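Local coordinates for protein delta toxin (Clostridium perfringens, PDB 2YGT) that is a haemolytic beta-pore-forming toxin that probably assembles on target cell membranes into an oligomeric beta-barrel pore, at residues R88-Y93 with P157-I162; L97-N100 with S105-I108; F198-Y203 with T208-P213; S73-F78 with T212-L217. All coordinates share one frame; numbering follows the deposited sequence.

Overall arrangement
From the N terminus, residues 73-78 open contact 4, the longest loop, which closes only at 212-217. It ties the turn before strand 76-79 to the loop before helix 219-222. Strand 84-99 then supplies residues 88-93 to contact 1 and residues 97-100 to contact 2. Contact 2 closes almost at once, at 105-108, where the chain passes from one beta sheet to another. It lies within the loop of contact 1, which joins strand 84-99 to strand 159-166 and lies in turn within that of contact 4. Contact 3 is a local loop contact further on, sharing Thr212 and Pro213 with contact 4. Contact 1 touches contacts 3 and 4; contact 2 lies remote from both.

Contact 1 (R88-Y93 with P157-I162); sequences RWPIKY and PDYNTI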
# COMPACT_ATOMS: atom_id res chain seq x y z
N ARG A 88 -1.32 4.39 21.85
CA ARG A 88 -1.38 3.27 20.92
C ARG A 88 -1.23 3.78 19.49
O ARG A 88 -1.88 4.74 19.09
CB ARG A 88 -2.68 2.49 21.11
CG ARG A 88 -2.76 1.83 22.48
CD ARG A 88 -4.11 1.19 22.76
NE ARG A 88 -4.38 0.06 21.88
CZ ARG A 88 -5.18 -0.96 22.20
NH1 ARG A 88 -5.78 -0.98 23.38
NH2 ARG A 88 -5.38 -1.94 21.34
N TRP A 89 -0.36 3.13 18.72
CA TRP A 89 -0.00 3.61 17.39
C TRP A 89 0.32 2.46 16.43
O TRP A 89 0.68 1.36 16.87
CB TRP A 89 1.19 4.58 17.49
CG TRP A 89 2.46 3.92 17.95
CD1 TRP A 89 2.73 3.45 19.20
CD2 TRP A 89 3.63 3.67 17.17
NE1 TRP A 89 3.99 2.91 19.25
CE2 TRP A 89 4.56 3.03 18.01
CE3 TRP A 89 3.98 3.91 15.83
CZ2 TRP A 89 5.82 2.64 17.56
CZ3 TRP A 89 5.23 3.52 15.39
CH2 TRP A 89 6.14 2.89 16.25
N PRO A 90 0.19 2.70 15.12
CA PRO A 90 0.44 1.67 14.11
C PRO A 90 1.91 1.61 13.74
O PRO A 90 2.36 2.38 12.89
CB PRO A 90 -0.36 2.15 12.89
CG PRO A 90 -0.89 3.54 13.26
CD PRO A 90 -0.15 3.98 14.48
N ILE A 91 2.67 0.71 14.36
CA ILE A 91 4.06 0.55 13.98
C ILE A 91 4.19 0.00 12.56
O ILE A 91 5.12 0.35 11.83
CB ILE A 91 4.82 -0.35 14.96
CG1 ILE A 91 6.31 -0.39 14.61
CG2 ILE A 91 4.23 -1.76 14.97
CD1 ILE A 91 7.19 -0.96 15.70
N LYS A 92 3.24 -0.84 12.15
CA LYS A 92 3.34 -1.50 10.85
C LYS A 92 2.00 -1.69 10.12
O LYS A 92 1.00 -2.08 10.71
CB LYS A 92 4.03 -2.86 10.98
CG LYS A 92 4.57 -3.40 9.67
CD LYS A 92 4.71 -4.91 9.69
CE LYS A 92 5.74 -5.36 10.70
NZ LYS A 92 6.17 -6.76 10.44
N TYR A 93 2.01 -1.39 8.82
CA TYR A 93 0.90 -1.69 7.93
C TYR A 93 1.36 -2.74 6.93
O TYR A 93 2.47 -2.66 6.41
CB TYR A 93 0.48 -0.44 7.15
CG TYR A 93 -0.11 0.68 7.97
CD1 TYR A 93 -1.46 0.69 8.30
CD2 TYR A 93 0.66 1.77 8.36
CE1 TYR A 93 -2.01 1.73 9.03
CE2 TYR A 93 0.12 2.81 9.09
CZ TYR A 93 -1.21 2.78 9.41
OH TYR A 93 -1.75 3.82 10.13
N PRO A 157 5.34 9.56 5.29
CA PRO A 157 6.25 10.30 6.18
C PRO A 157 6.67 9.47 7.39
O PRO A 157 5.82 8.94 8.10
CB PRO A 157 5.40 11.50 6.63
CG PRO A 157 3.98 11.14 6.27
CD PRO A 157 4.14 10.36 5.00
N ASP A 158 7.98 9.34 7.59
CA ASP A 158 8.54 8.64 8.74
C ASP A 158 8.44 7.12 8.65
O ASP A 158 8.86 6.41 9.57
CB ASP A 158 7.91 9.13 10.05
CG ASP A 158 8.17 10.60 10.30
OD1 ASP A 158 9.03 11.18 9.61
OD2 ASP A 158 7.50 11.18 11.19
N TYR A 159 7.89 6.63 7.54
CA TYR A 159 7.77 5.19 7.31
C TYR A 159 8.58 4.76 6.09
O TYR A 159 8.90 5.58 5.23
CB TYR A 159 6.31 4.80 7.10
CG TYR A 159 5.46 4.80 8.35
CD1 TYR A 159 5.16 5.99 9.01
CD2 TYR A 159 4.95 3.61 8.87
CE1 TYR A 159 4.37 5.99 10.15
CE2 TYR A 159 4.17 3.60 10.01
CZ TYR A 159 3.88 4.79 10.64
OH TYR A 159 3.10 4.78 11.78
N ASN A 160 8.90 3.47 6.03
CA ASN A 160 9.51 2.88 4.84
C ASN A 160 8.64 1.75 4.31
O ASN A 160 7.90 1.11 5.06
CB ASN A 160 10.91 2.36 5.15
CG ASN A 160 11.92 3.47 5.36
OD1 ASN A 160 13.12 3.22 5.49
ND2 ASN A 160 11.45 4.71 5.39
N THR A 161 8.73 1.51 3.00
CA THR A 161 8.00 0.41 2.38
C THR A 161 8.97 -0.62 1.82
O THR A 161 9.90 -0.29 1.09
CB THR A 161 7.06 0.90 1.25
OG1 THR A 161 6.07 1.78 1.80
CG2 THR A 161 6.37 -0.28 0.59
N ILE A 162 8.75 -1.88 2.18
CA ILE A 162 9.54 -2.97 1.63
C ILE A 162 8.63 -4.03 1.03
O ILE A 162 7.62 -4.40 1.63
CB ILE A 162 10.43 -3.61 2.70
CG1 ILE A 162 11.11 -4.86 2.15
CG2 ILE A 162 9.61 -3.96 3.93
CD1 ILE A 162 12.21 -5.40 3.03
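Tyr159 docks on a classic beta bulge of strand 84-99, where Ile91 and Lys92 both face Glu251 of strand 241-259. Its phenol reaches the carbonyl of Pro90, just ahead of the bulge. Tyr159 OH donates to Pro90 O at 2.7 Å. The carbonyl is approached nearly end-on, with a C=O...donor angle of 157°, and the hydroxyl is tilted 21° from the carbonyl plane. The torsion about CA-CB turns CG opposite the carbonyl carbon of Tyr159 (chi1 -74°), which carries the ring out from strand 159-166 to the bulge.

The ring has other neighbours as well. Tyr159 CE2 comes to the edge of the Tyr93 ring, 4.2 Å from Tyr93 CE2, in an apolar contact. The same Tyr159 CE2 is 3.8 Å from Ile91 O. On the indole side, Tyr159 OH sits at the edge of the Trp89 ring, 4.2 Å from Trp89 CE3.

The strand turns a corner at Ile91, and Ile91 N lies 3.7 Å above one face of the Trp89 ring. This corner and the start of strand 159-166 meet in a buried aromatic cluster in the interior of the beta-rich fold. Phe177 meets both Tyr159 and Trp89 edge-to-face, and Phe198 meets Trp89 in the same way. Helix 219-222 also touches the cluster: Tyr159 packs on Leu220 and Ile221, while Tyr93 OH hydrogen-bonds to Leu220 O and Trp89 NE1 to Asn267 OD1.

Contact 2 (L97-N100 with S105-I108); sequences LKNN and SVKI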
# COMPACT_ATOMS: atom_id res chain seq x y z
N LEU A 97 -1.44 -8.78 -2.06
CA LEU A 97 -2.29 -9.12 -3.19
C LEU A 97 -1.94 -10.53 -3.62
O LEU A 97 -0.86 -10.79 -4.14
CB LEU A 97 -2.12 -8.13 -4.35
CG LEU A 97 -3.08 -8.32 -5.53
CD1 LEU A 97 -3.17 -7.05 -6.38
CD2 LEU A 97 -2.70 -9.53 -6.39
N LYS A 98 -2.87 -11.45 -3.37
CA LYS A 98 -2.64 -12.86 -3.67
C LYS A 98 -3.38 -13.29 -4.94
O LYS A 98 -4.59 -13.09 -5.07
CB LYS A 98 -3.04 -13.73 -2.48
CG LYS A 98 -2.70 -15.20 -2.65
N ASN A 99 -2.64 -13.88 -5.87
CA ASN A 99 -3.22 -14.45 -7.08
C ASN A 99 -3.61 -15.91 -6.86
O ASN A 99 -2.76 -16.77 -6.65
CB ASN A 99 -2.25 -14.33 -8.26
CG ASN A 99 -2.55 -15.30 -9.39
OD1 ASN A 99 -3.71 -15.53 -9.74
ND2 ASN A 99 -1.50 -15.88 -9.96
N ASN A 100 -4.91 -16.19 -6.90
CA ASN A 100 -5.43 -17.52 -6.59
C ASN A 100 -5.58 -18.45 -7.79
O ASN A 100 -6.20 -19.50 -7.68
CB ASN A 100 -6.79 -17.40 -5.90
CG ASN A 100 -6.71 -16.74 -4.54
OD1 ASN A 100 -7.62 -16.02 -4.13
ND2 ASN A 100 -5.61 -16.98 -3.83
N SER A 105 -2.63 -21.07 -14.77
CA SER A 105 -1.50 -20.33 -15.34
C SER A 105 -1.76 -18.83 -15.51
O SER A 105 -1.27 -18.20 -16.45
CB SER A 105 -1.04 -20.97 -16.66
OG SER A 105 -2.10 -21.11 -17.57
N VAL A 106 -2.53 -18.26 -14.58
CA VAL A 106 -2.61 -16.81 -14.44
C VAL A 106 -1.45 -16.41 -13.54
O VAL A 106 -1.22 -17.03 -12.51
CB VAL A 106 -3.93 -16.39 -13.79
CG1 VAL A 106 -3.97 -14.88 -13.56
CG2 VAL A 106 -5.11 -16.84 -14.64
N LYS A 107 -0.70 -15.38 -13.94
CA LYS A 107 0.52 -15.03 -13.23
C LYS A 107 0.65 -13.54 -12.91
O LYS A 107 0.28 -12.68 -13.71
CB LYS A 107 1.75 -15.45 -14.03
CG LYS A 107 1.90 -16.95 -14.23
CD LYS A 107 2.98 -17.24 -15.26
CE LYS A 107 3.11 -18.74 -15.52
NZ LYS A 107 4.13 -19.02 -16.57
N ILE A 108 1.18 -13.25 -11.73
CA ILE A 108 1.68 -11.91 -11.43
C ILE A 108 3.08 -11.83 -12.01
O ILE A 108 3.99 -12.52 -11.56
CB ILE A 108 1.76 -11.66 -9.91
CG1 ILE A 108 0.39 -11.89 -9.25
CG2 ILE A 108 2.26 -10.24 -9.64
CD1 ILE A 108 0.39 -11.65 -7.76
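Asn99 and Val106 meet across a short connection that carries the chain from one beta sheet to another, at the end of strand 84-99 and the approach to strand 107-112. The polar link is made by the Asn99 amide. Asn99 ND2 donates to Val106 O at 2.8 Å, with an angle of 148° at the hydrogen. The donor stands above the carbonyl plane of Val106, 50° out of it. Asn99 CG is swung opposite the backbone N (chi1 160°), which points the amide across the gap.

Both ends of this amide have further partners: Asn99 ND2 also bonds to Asn168 O, and Asn99 OD1 accepts from Ser101 N, which makes an Asx turn where the strand ends. The amide is therefore held at both heteroatoms, and this fixes its rotation. Asn99 OD1 also lies 3.9 Å from Val106 CG1.

The rest is van der Waals packing. Ile108 CG1 rests against Asn99 CB at 3.7 Å. One atom further out, Ile108 CD1 is 3.9 Å from Leu97 O and makes an apolar contact with Leu97 CD2 at 4.0 Å. The Leu97 and Ile108 side chains cross at a slant.

Asp110 and Asp166, which bind zinc in a structure of this protein, have side chains about 6 Å from that of Ile108. Strand 224-235 pairs with strand 107-112 and touches Leu97 through Val231 and Val106 through Leu233 and Ala235. Strand 84-99 pairs with strands 170-177 and 241-259; Ser242 of the latter reaches Val106.

Contact 3 (F198-Y203 with T208-P213); sequences FMRSRY and TTNFTP
Arg200 reaches across Asn210 to Pro213. Arg200 CB lies 3.2 Å from Asn210 O and 3.4 Å from Asn210 OD1. The chain then runs extended from CG to NE, which carries NE to the proline ring. Arg200 CG is 4.0 Å from Pro213 CD. Arg200 CD comes to 3.7 Å from the same Pro213 CD. At Arg200 NE the gap to Pro213 CD narrows to 3.4 Å, and the proline ring meets the guanidinium at its edge. The two side chains cross at about a right angle.

Asn210 grips Ser201 with both ends of its amide. Asn210 ND2 donates to Ser201 O at 2.8 Å, nearly straight at 172° and in the amide plane. Ser201 OG donates to Asn210 OD1 at 3.0 Å.

The backbones form a single beta bridge, Met199 with Phe211. It is made by Arg200 N bonding to Asn210 O and Thr212 N to Phe198 O. A water binds Thr212 OG1 at 2.6 Å and reaches Met199 O only weakly.

In the chain the loop follows strand 170-177 and precedes helix 219-222. Met199 and Asn210 pack on Trp263 of strand 263-282, Phe211 on Ile257 of strand 241-259 and Ile77 of strand 76-79.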
# COMPACT_ATOMS: atom_id res chain seq x y z
N PHE A 198 8.25 9.35 20.86
CA PHE A 198 7.01 10.13 20.83
C PHE A 198 6.81 10.97 22.09
O PHE A 198 5.70 11.39 22.42
CB PHE A 198 5.80 9.23 20.59
CG PHE A 198 5.85 8.49 19.28
CD1 PHE A 198 6.07 9.16 18.09
CD2 PHE A 198 5.69 7.11 19.24
CE1 PHE A 198 6.13 8.48 16.89
CE2 PHE A 198 5.74 6.42 18.04
CZ PHE A 198 5.96 7.11 16.86
N MET A 199 7.91 11.23 22.80
CA MET A 199 7.89 12.03 24.01
C MET A 199 8.05 13.53 23.70
O MET A 199 9.07 13.95 23.16
CB MET A 199 8.99 11.55 24.97
CG MET A 199 8.96 12.17 26.35
SD MET A 199 10.45 11.78 27.29
CE MET A 199 10.38 10.00 27.31
N ARG A 200 7.04 14.32 24.04
CA ARG A 200 7.06 15.75 23.74
C ARG A 200 8.09 16.50 24.58
O ARG A 200 8.73 17.44 24.10
CB ARG A 200 5.68 16.37 23.94
CG ARG A 200 5.59 17.83 23.52
CD ARG A 200 4.16 18.34 23.57
NE ARG A 200 3.94 19.42 22.61
CZ ARG A 200 3.98 20.71 22.90
NH1 ARG A 200 4.22 21.11 24.15
NH2 ARG A 200 3.76 21.62 21.96
N SER A 201 8.25 16.09 25.83
CA SER A 201 9.21 16.72 26.72
C SER A 201 9.59 15.78 27.85
O SER A 201 8.90 14.79 28.10
CB SER A 201 8.64 18.02 27.29
OG SER A 201 7.76 17.77 28.37
N ARG A 202 10.69 16.10 28.52
CA ARG A 202 11.22 15.24 29.58
C ARG A 202 10.74 15.67 30.96
O ARG A 202 10.83 14.89 31.91
CB ARG A 202 12.75 15.26 29.53
CG ARG A 202 13.31 14.92 28.16
CD ARG A 202 14.76 15.38 28.03
NE ARG A 202 15.40 14.83 26.84
CZ ARG A 202 16.67 15.03 26.52
NH1 ARG A 202 17.44 15.78 27.29
NH2 ARG A 202 17.18 14.48 25.42
N TYR A 203 10.24 16.89 31.08
CA TYR A 203 9.91 17.45 32.39
C TYR A 203 8.58 18.18 32.46
O TYR A 203 8.27 18.81 33.47
CB TYR A 203 11.05 18.36 32.86
CG TYR A 203 12.37 17.65 33.02
CD1 TYR A 203 12.61 16.85 34.13
CD2 TYR A 203 13.36 17.75 32.05
CE1 TYR A 203 13.81 16.18 34.28
CE2 TYR A 203 14.56 17.09 32.19
CZ TYR A 203 14.78 16.30 33.31
OH TYR A 203 15.98 15.63 33.46
N THR A 208 -1.36 12.38 29.43
CA THR A 208 -2.03 12.31 28.13
C THR A 208 -1.78 13.57 27.30
O THR A 208 -2.38 13.75 26.24
CB THR A 208 -3.55 12.13 28.29
OG1 THR A 208 -4.11 13.27 28.95
CG2 THR A 208 -3.86 10.88 29.09
N THR A 209 -0.88 14.42 27.79
CA THR A 209 -0.61 15.70 27.17
C THR A 209 0.82 15.78 26.63
O THR A 209 1.16 16.68 25.86
CB THR A 209 -0.88 16.86 28.17
OG1 THR A 209 -2.27 17.20 28.14
CG2 THR A 209 -0.05 18.09 27.85
N ASN A 210 1.64 14.80 27.00
CA ASN A 210 3.06 14.85 26.68
C ASN A 210 3.50 13.99 25.49
O ASN A 210 4.68 13.67 25.35
CB ASN A 210 3.88 14.49 27.92
CG ASN A 210 5.33 14.88 27.78
OD1 ASN A 210 5.65 15.95 27.27
ND2 ASN A 210 6.22 14.00 28.22
N PHE A 211 2.56 13.63 24.63
CA PHE A 211 2.91 12.94 23.39
C PHE A 211 3.13 13.95 22.26
O PHE A 211 2.50 15.00 22.23
CB PHE A 211 1.85 11.92 23.00
CG PHE A 211 1.74 10.76 23.95
CD1 PHE A 211 2.82 9.92 24.17
CD2 PHE A 211 0.55 10.51 24.62
CE1 PHE A 211 2.72 8.86 25.05
CE2 PHE A 211 0.45 9.44 25.50
CZ PHE A 211 1.54 8.61 25.71
N THR A 212 4.05 13.62 21.36
CA THR A 212 4.33 14.47 20.20
C THR A 212 3.03 15.02 19.61
O THR A 212 2.15 14.25 19.23
CB THR A 212 5.09 13.71 19.11
OG1 THR A 212 6.36 13.28 19.63
CG2 THR A 212 5.31 14.58 17.89
N PRO A 213 2.92 16.35 19.54
CA PRO A 213 1.73 17.01 18.99
C PRO A 213 1.40 16.50 17.60
O PRO A 213 2.30 16.09 16.87
CB PRO A 213 2.15 18.49 18.93
CG PRO A 213 3.66 18.45 19.02
CD PRO A 213 3.92 17.34 19.97
O HOH W 1 8.12 15.11 20.05

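Contact 4 (S73-F78 with T212-L217); sequences SGRKIF and TPDYQL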
# COMPACT_ATOMS: atom_id res chain seq x y z
N SER A 73 -5.32 4.58 11.35
CA SER A 73 -4.16 4.42 12.23
C SER A 73 -4.52 3.66 13.50
O SER A 73 -3.68 2.96 14.07
CB SER A 73 -3.56 5.78 12.60
OG SER A 73 -4.46 6.52 13.41
N GLY A 74 -5.77 3.80 13.93
CA GLY A 74 -6.22 3.16 15.15
C GLY A 74 -5.54 3.71 16.39
O GLY A 74 -5.50 3.05 17.43
N ARG A 75 -5.02 4.93 16.29
CA ARG A 75 -4.32 5.54 17.41
C ARG A 75 -5.27 5.92 18.54
O ARG A 75 -6.34 6.49 18.31
CB ARG A 75 -3.53 6.78 16.99
CG ARG A 75 -2.93 7.52 18.17
CD ARG A 75 -2.56 8.95 17.83
NE ARG A 75 -3.71 9.72 17.36
CZ ARG A 75 -3.71 11.04 17.23
NH1 ARG A 75 -2.62 11.74 17.54
NH2 ARG A 75 -4.79 11.67 16.79
N LYS A 76 -4.87 5.61 19.77
CA LYS A 76 -5.60 6.03 20.95
C LYS A 76 -4.63 6.58 21.99
O LYS A 76 -3.51 6.10 22.12
CB LYS A 76 -6.41 4.87 21.53
CG LYS A 76 -7.50 4.36 20.61
N ILE A 77 -5.07 7.60 22.71
CA ILE A 77 -4.27 8.15 23.80
C ILE A 77 -5.10 8.12 25.07
O ILE A 77 -6.21 8.65 25.10
CB ILE A 77 -3.84 9.60 23.51
CG1 ILE A 77 -2.74 9.62 22.45
CG2 ILE A 77 -3.39 10.28 24.79
CD1 ILE A 77 -2.26 11.01 22.10
N PHE A 78 -4.56 7.51 26.12
CA PHE A 78 -5.27 7.47 27.39
C PHE A 78 -4.33 7.40 28.58
O PHE A 78 -3.17 6.98 28.45
CB PHE A 78 -6.26 6.30 27.42
CG PHE A 78 -5.62 4.95 27.25
CD1 PHE A 78 -5.37 4.44 25.99
CD2 PHE A 78 -5.28 4.19 28.36
CE1 PHE A 78 -4.78 3.20 25.83
CE2 PHE A 78 -4.69 2.94 28.20
CZ PHE A 78 -4.44 2.45 26.94
N THR A 212 4.05 13.62 21.36
CA THR A 212 4.33 14.47 20.20
C THR A 212 3.03 15.02 19.61
O THR A 212 2.15 14.25 19.23
CB THR A 212 5.09 13.71 19.11
OG1 THR A 212 6.36 13.28 19.63
CG2 THR A 212 5.31 14.58 17.89
N PRO A 213 2.92 16.35 19.54
CA PRO A 213 1.73 17.01 18.99
C PRO A 213 1.40 16.50 17.60
O PRO A 213 2.30 16.09 16.87
CB PRO A 213 2.15 18.49 18.93
CG PRO A 213 3.66 18.45 19.02
CD PRO A 213 3.92 17.34 19.97
N ASP A 214 0.12 16.52 17.23
CA ASP A 214 -0.30 15.96 15.95
C ASP A 214 0.42 16.57 14.75
O ASP A 214 0.73 15.86 13.79
CB ASP A 214 -1.82 16.07 15.78
CG ASP A 214 -2.56 14.96 16.49
OD1 ASP A 214 -1.98 14.35 17.41
OD2 ASP A 214 -3.72 14.69 16.12
N TYR A 215 0.69 17.87 14.80
CA TYR A 215 1.33 18.53 13.66
C TYR A 215 2.78 18.07 13.45
O TYR A 215 3.39 18.38 12.43
CB TYR A 215 1.23 20.06 13.77
CG TYR A 215 2.13 20.71 14.80
CD1 TYR A 215 1.74 20.81 16.13
CD2 TYR A 215 3.36 21.26 14.44
CE1 TYR A 215 2.55 21.42 17.07
CE2 TYR A 215 4.18 21.87 15.37
CZ TYR A 215 3.77 21.95 16.69
OH TYR A 215 4.58 22.55 17.62
N GLN A 216 3.31 17.32 14.40
CA GLN A 216 4.68 16.81 14.30
C GLN A 216 4.73 15.28 14.21
O GLN A 216 5.79 14.68 14.38
CB GLN A 216 5.54 17.29 15.46
CG GLN A 216 5.43 18.78 15.73
CD GLN A 216 6.59 19.32 16.55
OE1 GLN A 216 6.42 19.72 17.70
NE2 GLN A 216 7.78 19.34 15.95
N LEU A 217 3.59 14.66 13.94
CA LEU A 217 3.52 13.22 13.74
C LEU A 217 3.17 12.91 12.30
O LEU A 217 2.46 13.67 11.64
CB LEU A 217 2.48 12.60 14.67
CG LEU A 217 2.82 12.39 16.15
CD1 LEU A 217 1.55 12.17 16.96
CD2 LEU A 217 3.77 11.22 16.32
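Arg75 and Asp214 form a two-pronged salt bridge at the surface. The guanidinium meets the carboxylate end-on. Arg75 NH1 donates to Asp214 OD1 at 2.7 Å, with 158° at the hydrogen. The second prong is longer: Arg75 NH2 to Asp214 OD2 is 3.3 Å. Both oxygens are used on their syn side. The fit is not flat, since the two planes are 37° apart. Asp214 OD1 lies in the guanidinium plane, whereas NH1 stands out of the carboxylate plane. Leu217 CD1 approaches Arg75 NH1 obliquely, at 4.2 Å.

The bridge joins the turn ahead of strand 76-79 to the loop before helix 219-222. Asp214 and Tyr215 form a short 3-10 segment. Two backbone bonds tighten it, Gln216 N to Pro213 O at 2.9 Å and Leu217 N to Asp214 O at 3.1 Å. They bring Asp214 and Leu217 together beside the arginine.

On the arginine's side of the bridge, the Arg75 chain bends at its third torsion (chi3 58°) to present its end to the acid. Arg75 N makes a weak bond to Ser73 OG, which is itself bonded to Ile221 O. Thr222 touches Arg75, Asp214 and Leu217.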